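Local coordinates for bifunctional pinoresinol-lariciresinol reductase 1 (Thuja plicata, PDB 1QYD), which reduces pinoresinol to lariciresinol and (-)-lariciresinol on to (+)-secoisolariciresinol in lignan biosynthesis, taking the 4R-hydride from NADPH, at residues S167-D172 against L183-G188; K216-R221 against I291-L296. One frame throughout, in Å; residues are numbered along the deposited sequence.

Interaction 1. Residues S167-D172 against L183-G188; sequences SLAQLD and LIYGDG
Y185 reaches across from L183-G188 and binds the backbone of A169. Its CG stands anti to its own carbonyl carbon (chi1 -57°), which carries the ring from CB toward S167-D172. Farther out the ring meets its partners. Y185 CE1 lies 3.4 Å from A169 O, with the methyl CB of A169 a looser neighbour. The other ring carbon beside CZ, Y185 CE2, is 4.0 Å from L171 CD2, which comes in obliquely. CZ itself has both A169 O and L171 CD2 close by. At the tip, Y185 OH donates to A169 O over 2.9 Å. This acceptor sits at the ring edge, in the ring plane. The hydroxyl is tilted 22° out of the carbonyl plane of A169. L171 CD2 also packs 3.3 Å from Y185 OH, so the polar tip is flanked by a methyl. The other branch of L171 goes to a different partner: L171 CD1 meets L183 CD2 at 3.9 Å, the two side chains slanting across each other.

Q170 bends at its second torsion (chi2 103°) and brings its amide to the backbone of L183. L183 N gives Q170 OE1 a weak bond of 3.3 Å, poorly aligned. L183 O is also close to Q170 OE1, but both are acceptors and no bond results. Outside the pair, Q229 OE1 accepts from Y185 N. Y185 also opens a type II' turn that ends at G188.

This is packing between the loops that come before and after strand 181-182 in the NmrA-type reductase fold, with A169 about 10 Å from H271 (side chains), a probable substrate-binding residue.

Interaction 2. Residues K216-R221 against I291-L296; sequences KTMYIR and IEATKL
M218 pairs with I291 and Y219 with E292 as parallel strands, through I291 N to T217 O (2.7 Å), Y219 N to I291 O and A293 N to Y219 O (2.6 Å), the last already from the helix start. M218 and I291 share one face of the sheet. M218 SD rests 3.7 Å from A293 CB, and its CE goes on to L296 CD1. I220 CG1 packs on the same methyl of A293. I291 turns CG1 between its backbone N and carbonyl carbon (chi1 50°). This brings I291 CD1 to 3.4 Å from K216 CB, and the lysine chain crosses the isoleucine at about a right angle.

Y219 and E292 lie on the other face. E292 OE1 takes three donors: R221 N at 2.9 Å, T294 N at 2.8 Å and T294 OG1. The two backbone N-H groups reach OE1 from opposite faces of the carboxylate, both well out of its plane; the hydroxyl uses the syn lone pair. OE2 receives a weak bond from K295 N. Replacing E292 by an alanine removes the carboxylate, and R221 N and the T294 N-H and hydroxyl would probably be left without this acceptor, the helix without its N-cap. The R221 guanidinium turns elsewhere, to F284 and L281 O.

The motif is a parallel strand running straight into an N-capped helix, at one edge of the three-stranded sheet 154-156, 217-219, 290-292.

Overall arrangement
Interaction 1 closes along the chain before interaction 2 opens. The two do not touch: their centres are 27 Å apart and their nearest atoms about 17 Å. They lie in different parts of one NmrA-type fold. Interaction 2 probably lies close to the cofactor site. The T217 side chain is about 4 Å from that of R142, and that of I220 about 8 Å from that of I16, both probable NADP(+) ligands. In interaction 1 the side chain of A169 is about 10 Å from that of H271, on the probable substrate side. One joins strands and a helix start through regular backbone bonds, the other joins two loops mainly through side chains. No residue of the second subunit touches either.

Interaction 1. Residues S167-D172 against L183-G188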
loop_
_atom_site.group_PDB
_atom_site.type_symbol
_atom_site.label_atom_id
_atom_site.label_comp_id
_atom_site.label_asym_id
_atom_site.label_seq_id
_atom_site.Cartn_x
_atom_site.Cartn_y
_atom_site.Cartn_z
ATOM N N SER A 167 -3.430 -12.590 24.525
ATOM C CA SER A 167 -2.940 -11.322 25.006
ATOM C C SER A 167 -3.845 -10.631 26.032
ATOM O O SER A 167 -3.348 -9.801 26.797
ATOM C CB SER A 167 -2.758 -10.406 23.825
ATOM O OG SER A 167 -3.994 -10.407 23.112
ATOM N N LEU A 168 -5.150 -10.994 26.030
ATOM C CA LEU A 168 -6.279 -10.377 26.754
ATOM C C LEU A 168 -6.622 -8.989 26.184
ATOM O O LEU A 168 -7.452 -8.249 26.706
ATOM C CB LEU A 168 -5.968 -10.287 28.264
ATOM C CG LEU A 168 -6.867 -11.004 29.277
ATOM C CD1 LEU A 168 -7.345 -12.328 28.764
ATOM C CD2 LEU A 168 -6.075 -11.215 30.562
ATOM N N ALA A 169 -6.017 -8.758 25.001
ATOM C CA ALA A 169 -6.055 -7.625 24.088
ATOM C C ALA A 169 -5.079 -6.480 24.376
ATOM O O ALA A 169 -5.333 -5.299 24.089
ATOM C CB ALA A 169 -7.483 -7.096 24.036
ATOM N N GLN A 170 -3.874 -6.831 24.863
ATOM C CA GLN A 170 -2.942 -5.800 25.276
ATOM C C GLN A 170 -1.934 -5.297 24.281
ATOM O O GLN A 170 -1.268 -6.020 23.536
ATOM C CB GLN A 170 -2.231 -6.271 26.518
ATOM C CG GLN A 170 -2.869 -5.506 27.689
ATOM C CD GLN A 170 -3.853 -6.268 28.558
ATOM O OE1 GLN A 170 -5.017 -5.924 28.731
ATOM N NE2 GLN A 170 -3.387 -7.321 29.189
ATOM N N LEU A 171 -1.877 -3.970 24.366
ATOM C CA LEU A 171 -1.097 -3.054 23.541
ATOM C C LEU A 171 0.370 -3.367 23.379
ATOM O O LEU A 171 1.073 -2.592 22.715
ATOM C CB LEU A 171 -1.145 -1.591 24.084
ATOM C CG LEU A 171 -2.390 -0.725 24.312
ATOM C CD1 LEU A 171 -1.974 0.684 24.653
ATOM C CD2 LEU A 171 -3.221 -0.659 23.059
ATOM N N ASP A 172 0.831 -4.443 24.038
ATOM C CA ASP A 172 2.240 -4.810 24.076
ATOM C C ASP A 172 2.645 -5.936 23.147
ATOM O O ASP A 172 3.837 -6.133 22.874
ATOM C CB ASP A 172 2.667 -5.167 25.528
ATOM C CG ASP A 172 1.976 -6.294 26.274
ATOM O OD1 ASP A 172 1.184 -7.047 25.719
ATOM O OD2 ASP A 172 2.239 -6.427 27.457
ATOM N N LEU A 183 -4.621 -3.431 30.823
ATOM C CA LEU A 183 -5.136 -2.150 30.372
ATOM C C LEU A 183 -6.537 -2.427 29.808
ATOM O O LEU A 183 -6.697 -3.388 29.045
ATOM C CB LEU A 183 -4.173 -1.603 29.314
ATOM C CG LEU A 183 -4.031 -0.081 29.007
ATOM C CD1 LEU A 183 -2.551 0.328 29.083
ATOM C CD2 LEU A 183 -4.482 0.241 27.587
ATOM N N ILE A 184 -7.590 -1.697 30.257
ATOM C CA ILE A 184 -8.940 -1.859 29.701
ATOM C C ILE A 184 -9.333 -0.616 28.905
ATOM O O ILE A 184 -8.938 0.519 29.151
ATOM C CB ILE A 184 -10.032 -2.128 30.809
ATOM C CG1 ILE A 184 -9.775 -3.424 31.565
ATOM C CG2 ILE A 184 -11.395 -2.296 30.147
ATOM C CD1 ILE A 184 -10.980 -3.974 32.365
ATOM N N TYR A 185 -10.113 -0.846 27.863
ATOM C CA TYR A 185 -10.472 0.216 26.970
ATOM C C TYR A 185 -11.827 0.745 27.379
ATOM O O TYR A 185 -12.899 0.182 27.158
ATOM C CB TYR A 185 -10.426 -0.359 25.547
ATOM C CG TYR A 185 -9.026 -0.927 25.278
ATOM C CD1 TYR A 185 -8.844 -2.314 25.172
ATOM C CD2 TYR A 185 -7.920 -0.069 25.222
ATOM C CE1 TYR A 185 -7.563 -2.847 25.041
ATOM C CE2 TYR A 185 -6.646 -0.586 25.074
ATOM C CZ TYR A 185 -6.478 -1.969 24.999
ATOM O OH TYR A 185 -5.200 -2.490 24.979
ATOM N N GLY A 186 -11.679 1.830 28.120
ATOM C CA GLY A 186 -12.805 2.617 28.579
ATOM C C GLY A 186 -13.483 2.013 29.778
ATOM O O GLY A 186 -13.084 2.176 30.937
ATOM N N ASP A 187 -14.555 1.336 29.406
ATOM C CA ASP A 187 -15.406 0.634 30.340
ATOM C C ASP A 187 -15.069 -0.836 30.308
ATOM O O ASP A 187 -14.939 -1.478 31.341
ATOM C CB ASP A 187 -16.886 0.864 29.955
ATOM C CG ASP A 187 -17.318 0.673 28.485
ATOM O OD1 ASP A 187 -18.524 0.697 28.243
ATOM O OD2 ASP A 187 -16.490 0.518 27.578
ATOM N N GLY A 188 -14.887 -1.346 29.088
ATOM C CA GLY A 188 -14.667 -2.756 28.845
ATOM C C GLY A 188 -15.985 -3.499 28.918
ATOM O O GLY A 188 -16.010 -4.648 29.329
#

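Interaction 2. Residues K216-R221 against I291-L296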
loop_
_atom_site.group_PDB
_atom_site.type_symbol
_atom_site.label_atom_id
_atom_site.label_comp_id
_atom_site.label_asym_id
_atom_site.label_seq_id
_atom_site.Cartn_x
_atom_site.Cartn_y
_atom_site.Cartn_z
ATOM N N LYS A 216 -24.138 -14.449 0.234
ATOM C CA LYS A 216 -24.350 -13.966 1.581
ATOM C C LYS A 216 -23.060 -13.863 2.404
ATOM O O LYS A 216 -22.073 -14.580 2.165
ATOM C CB LYS A 216 -25.319 -14.904 2.279
ATOM C CG LYS A 216 -26.796 -14.780 1.932
ATOM C CD LYS A 216 -27.581 -15.621 2.934
ATOM C CE LYS A 216 -29.094 -15.384 2.943
ATOM N NZ LYS A 216 -29.814 -16.302 3.816
ATOM N N THR A 217 -23.073 -12.937 3.395
ATOM C CA THR A 217 -21.960 -12.771 4.344
ATOM C C THR A 217 -22.212 -13.743 5.490
ATOM O O THR A 217 -23.341 -13.854 5.968
ATOM C CB THR A 217 -21.864 -11.317 4.900
ATOM O OG1 THR A 217 -21.704 -10.436 3.769
ATOM C CG2 THR A 217 -20.674 -11.121 5.834
ATOM N N MET A 218 -21.193 -14.515 5.901
ATOM C CA MET A 218 -21.346 -15.497 6.959
ATOM C C MET A 218 -20.644 -14.993 8.185
ATOM O O MET A 218 -19.418 -14.955 8.215
ATOM C CB MET A 218 -20.738 -16.842 6.570
ATOM C CG MET A 218 -21.070 -17.835 7.659
ATOM S SD MET A 218 -20.031 -19.296 7.595
ATOM C CE MET A 218 -21.382 -20.387 7.502
ATOM N N TYR A 219 -21.420 -14.574 9.179
ATOM C CA TYR A 219 -20.903 -14.106 10.461
ATOM C C TYR A 219 -20.758 -15.286 11.421
ATOM O O TYR A 219 -21.590 -16.190 11.449
ATOM C CB TYR A 219 -21.854 -13.082 11.079
ATOM C CG TYR A 219 -22.039 -11.774 10.310
ATOM C CD1 TYR A 219 -20.995 -10.861 10.223
ATOM C CD2 TYR A 219 -23.256 -11.469 9.695
ATOM C CE1 TYR A 219 -21.171 -9.657 9.529
ATOM C CE2 TYR A 219 -23.435 -10.274 9.001
ATOM C CZ TYR A 219 -22.392 -9.372 8.922
ATOM O OH TYR A 219 -22.559 -8.177 8.249
ATOM N N ILE A 220 -19.669 -15.392 12.174
ATOM C CA ILE A 220 -19.594 -16.411 13.209
ATOM C C ILE A 220 -19.753 -15.506 14.429
ATOM O O ILE A 220 -18.998 -14.539 14.652
ATOM C CB ILE A 220 -18.240 -17.121 13.214
ATOM C CG1 ILE A 220 -17.791 -17.599 11.836
ATOM C CG2 ILE A 220 -18.428 -18.324 14.119
ATOM C CD1 ILE A 220 -16.592 -18.563 11.775
ATOM N N ARG A 221 -20.873 -15.779 15.127
ATOM C CA ARG A 221 -21.284 -15.001 16.296
ATOM C C ARG A 221 -21.642 -15.923 17.429
ATOM O O ARG A 221 -22.802 -15.879 17.846
ATOM C CB ARG A 221 -22.514 -14.115 15.969
ATOM C CG ARG A 221 -22.136 -12.746 15.483
ATOM C CD ARG A 221 -23.324 -11.852 15.256
ATOM N NE ARG A 221 -22.806 -10.530 14.919
ATOM C CZ ARG A 221 -23.582 -9.491 14.580
ATOM N NH1 ARG A 221 -24.917 -9.548 14.506
ATOM N NH2 ARG A 221 -22.983 -8.338 14.345
ATOM N N ILE A 291 -25.863 -14.389 6.918
ATOM C CA ILE A 291 -26.243 -15.468 7.833
ATOM C C ILE A 291 -25.304 -15.546 9.050
ATOM O O ILE A 291 -24.353 -14.770 9.167
ATOM C CB ILE A 291 -26.234 -16.936 7.229
ATOM C CG1 ILE A 291 -24.953 -17.277 6.505
ATOM C CG2 ILE A 291 -27.450 -17.092 6.391
ATOM C CD1 ILE A 291 -24.635 -16.613 5.181
ATOM N N GLU A 292 -25.582 -16.463 9.997
ATOM C CA GLU A 292 -24.735 -16.724 11.154
ATOM C C GLU A 292 -24.234 -18.172 11.053
ATOM O O GLU A 292 -25.023 -19.108 10.899
ATOM C CB GLU A 292 -25.545 -16.537 12.435
ATOM C CG GLU A 292 -24.769 -16.346 13.746
ATOM C CD GLU A 292 -24.110 -17.556 14.408
ATOM O OE1 GLU A 292 -22.893 -17.728 14.278
ATOM O OE2 GLU A 292 -24.819 -18.303 15.078
ATOM N N ALA A 293 -22.925 -18.397 11.194
ATOM C CA ALA A 293 -22.337 -19.707 11.060
ATOM C C ALA A 293 -22.789 -20.773 12.018
ATOM O O ALA A 293 -22.913 -21.928 11.628
ATOM C CB ALA A 293 -20.853 -19.593 11.184
ATOM N N THR A 294 -23.088 -20.373 13.257
ATOM C CA THR A 294 -23.480 -21.288 14.335
ATOM C C THR A 294 -24.937 -21.699 14.312
ATOM O O THR A 294 -25.233 -22.825 14.709
ATOM C CB THR A 294 -23.130 -20.640 15.664
ATOM O OG1 THR A 294 -21.749 -20.337 15.516
ATOM C CG2 THR A 294 -23.410 -21.472 16.901
ATOM N N LYS A 295 -25.847 -20.826 13.848
ATOM C CA LYS A 295 -27.253 -21.166 13.629
ATOM C C LYS A 295 -27.376 -22.293 12.599
ATOM O O LYS A 295 -28.002 -23.327 12.852
ATOM C CB LYS A 295 -28.055 -19.965 13.091
ATOM C CG LYS A 295 -28.692 -18.952 14.048
ATOM C CD LYS A 295 -29.272 -17.791 13.221
ATOM C CE LYS A 295 -29.897 -16.719 14.136
ATOM N NZ LYS A 295 -30.471 -15.578 13.429
ATOM N N LEU A 296 -26.743 -22.072 11.431
ATOM C CA LEU A 296 -26.693 -23.002 10.301
ATOM C C LEU A 296 -26.119 -24.370 10.624
ATOM O O LEU A 296 -26.670 -25.410 10.241
ATOM C CB LEU A 296 -25.849 -22.438 9.182
ATOM C CG LEU A 296 -26.308 -21.268 8.361
ATOM C CD1 LEU A 296 -25.090 -20.507 7.856
ATOM C CD2 LEU A 296 -27.212 -21.776 7.264
#